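Local coordinates for protein replisome organizer (Bacillus phage SPP1, PDB 1NO1) that probably loads the replicative helicase during phage DNA replication and also acts as an inhibitor of that helicase, at residues F58-V62 / S63-K67. Numbering follows the deposited sequence.
Sequences FPPTV and SDLLK
D64 folds back on T61, three residues earlier. Its CB lies 3.5 Å from T61 O and packs against the ring of P60, 3.9 Å from P60 CB. From there chi1 of -73° places CG beside D64's own backbone N, near T61 OG1, and turns the carboxylate toward T61, where D64 OD2 is the carboxylate oxygen that accepts from T61. It accepts T61 N at 3.0 Å, on the anti lone pair, in a nearly straight bond (176°). T61 OG1 donates to the same D64 OD2 at 2.9 Å but arrives from above the carboxylate plane, so two donors from one residue grip a single oxygen, which should limit rotation of the carboxylate. In return, D64 N donates to T61 O at 3.0 Å; its 136° angle marks a more bent bond, and D64 N reaches T61 OG1 only weakly. Side-chain and main-chain bonds thus run both ways between T61 and D64, while L65 N donates to V62 O at 3.2 Å, a second main-chain bond of the same three-residue spacing. On the apolar side, L65 CD2 lies 4.1 Å from P60 CB. This turn follows helix 42-55, against which P60 and L65 share L49, while P60 and D64 touch Y52; V62 and L66 reach helix 26-37 at L37, bringing the turn against both helices.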
ATOM      1  N   PHE A  58     -10.417  -6.193   6.488  1.00 38.05           N
ATOM      2  CA  PHE A  58     -10.469  -4.856   5.905  1.00 37.76           C
ATOM      3  C   PHE A  58      -9.098  -4.404   5.387  1.00 36.74           C
ATOM      4  O   PHE A  58      -8.063  -4.788   5.917  1.00 36.95           O
ATOM      5  CB  PHE A  58     -11.076  -3.835   6.885  1.00 38.72           C
ATOM      6  CG  PHE A  58     -12.427  -4.238   7.453  1.00 41.98           C
ATOM      7  CD1 PHE A  58     -12.545  -4.624   8.789  1.00 43.90           C
ATOM      8  CD2 PHE A  58     -13.584  -4.172   6.672  1.00 46.85           C
ATOM      9  CE1 PHE A  58     -13.779  -4.976   9.330  1.00 48.67           C
ATOM     10  CE2 PHE A  58     -14.856  -4.532   7.197  1.00 48.27           C
ATOM     11  CZ  PHE A  58     -14.953  -4.933   8.533  1.00 49.04           C
ATOM     12  N   PRO A  59      -9.089  -3.576   4.359  1.00 35.87           N
ATOM     13  CA  PRO A  59      -7.828  -3.124   3.754  1.00 36.18           C
ATOM     14  C   PRO A  59      -6.964  -2.326   4.738  1.00 36.83           C
ATOM     15  O   PRO A  59      -7.503  -1.719   5.669  1.00 37.95           O
ATOM     16  CB  PRO A  59      -8.290  -2.218   2.599  1.00 35.88           C
ATOM     17  CG  PRO A  59      -9.743  -2.535   2.395  1.00 35.66           C
ATOM     18  CD  PRO A  59     -10.285  -3.005   3.714  1.00 35.38           C
ATOM     19  N   PRO A  60      -5.647  -2.340   4.562  1.00 36.68           N
ATOM     20  CA  PRO A  60      -4.724  -1.645   5.480  1.00 36.34           C
ATOM     21  C   PRO A  60      -4.597  -0.137   5.266  1.00 37.00           C
ATOM     22  O   PRO A  60      -4.949   0.329   4.192  1.00 37.86           O
ATOM     23  CB  PRO A  60      -3.370  -2.283   5.113  1.00 35.23           C
ATOM     24  CG  PRO A  60      -3.516  -2.512   3.632  1.00 35.02           C
ATOM     25  CD  PRO A  60      -4.922  -3.124   3.540  1.00 35.77           C
ATOM     26  N   THR A  61      -4.103   0.609   6.263  1.00 36.82           N
ATOM     27  CA  THR A  61      -3.732   2.014   6.052  1.00 37.01           C
ATOM     28  C   THR A  61      -2.217   2.007   5.869  1.00 37.94           C
ATOM     29  O   THR A  61      -1.581   0.962   6.070  1.00 36.73           O
ATOM     30  CB  THR A  61      -4.006   2.803   7.284  1.00 37.31           C
ATOM     31  OG1 THR A  61      -3.340   2.167   8.403  1.00 36.38           O
ATOM     32  CG2 THR A  61      -5.491   2.705   7.624  1.00 37.12           C
ATOM     33  N   VAL A  62      -1.616   3.150   5.533  1.00 37.34           N
ATOM     34  CA  VAL A  62      -0.173   3.110   5.330  1.00 36.75           C
ATOM     35  C   VAL A  62       0.502   2.789   6.622  1.00 37.82           C
ATOM     36  O   VAL A  62       1.553   2.142   6.612  1.00 38.02           O
ATOM     37  CB  VAL A  62       0.434   4.445   4.735  1.00 37.80           C
ATOM     38  CG1 VAL A  62       0.373   5.552   5.710  1.00 34.28           C
ATOM     39  CG2 VAL A  62       1.902   4.241   4.284  1.00 36.45           C
ATOM     40  N   SER A  63      -0.046   3.210   7.769  1.00 37.87           N
ATOM     41  CA  SER A  63       0.668   2.826   8.995  1.00 37.36           C
ATOM     42  C   SER A  63       0.675   1.313   9.234  1.00 38.12           C
ATOM     43  O   SER A  63       1.542   0.795   9.921  1.00 38.71           O
ATOM     44  CB  SER A  63       0.129   3.527  10.219  1.00 37.05           C
ATOM     45  OG  SER A  63      -1.049   2.899  10.684  1.00 39.17           O
ATOM     46  N   ASP A  64      -0.292   0.583   8.714  1.00 38.91           N
ATOM     47  CA  ASP A  64      -0.295  -0.859   8.989  1.00 40.48           C
ATOM     48  C   ASP A  64       0.855  -1.632   8.274  1.00 41.73           C
ATOM     49  O   ASP A  64       1.045  -2.819   8.540  1.00 42.72           O
ATOM     50  CB  ASP A  64      -1.621  -1.498   8.511  1.00 39.96           C
ATOM     51  CG  ASP A  64      -2.825  -1.149   9.405  1.00 40.77           C
ATOM     52  OD1 ASP A  64      -2.753  -1.376  10.631  1.00 39.35           O
ATOM     53  OD2 ASP A  64      -3.894  -0.661   8.958  1.00 39.21           O
ATOM     54  N   LEU A  65       1.560  -1.003   7.330  1.00 42.52           N
ATOM     55  CA  LEU A  65       2.576  -1.713   6.545  1.00 43.69           C
ATOM     56  C   LEU A  65       4.013  -1.431   6.962  1.00 43.91           C
ATOM     57  O   LEU A  65       4.944  -2.029   6.432  1.00 44.16           O
ATOM     58  CB  LEU A  65       2.409  -1.424   5.040  1.00 43.15           C
ATOM     59  CG  LEU A  65       0.989  -1.616   4.514  1.00 41.61           C
ATOM     60  CD1 LEU A  65       0.758  -1.047   3.132  1.00 38.37           C
ATOM     61  CD2 LEU A  65       0.597  -3.129   4.527  1.00 43.81           C
ATOM     62  N   LEU A  66       4.209  -0.566   7.933  1.00 45.05           N
ATOM     63  CA  LEU A  66       5.585  -0.233   8.319  1.00 46.37           C
ATOM     64  C   LEU A  66       6.237  -1.240   9.264  1.00 48.46           C
ATOM     65  O   LEU A  66       7.478  -1.220   9.469  1.00 49.00           O
ATOM     66  CB  LEU A  66       5.670   1.167   8.899  1.00 45.30           C
ATOM     67  CG  LEU A  66       4.993   2.216   8.022  1.00 41.73           C
ATOM     68  CD1 LEU A  66       5.382   3.595   8.545  1.00 35.71           C
ATOM     69  CD2 LEU A  66       5.370   2.059   6.543  1.00 39.62           C
ATOM     70  N   LYS A  67       5.421  -2.106   9.859  1.00 50.07           N
ATOM     71  CA  LYS A  67       5.978  -3.200  10.683  1.00 51.44           C
ATOM     72  C   LYS A  67       5.104  -4.472  10.561  1.00 51.96           C
ATOM     73  O   LYS A  67       4.200  -4.570   9.673  1.00 51.78           O
ATOM     74  CB  LYS A  67       6.169  -2.759  12.151  1.00 52.22           C
TER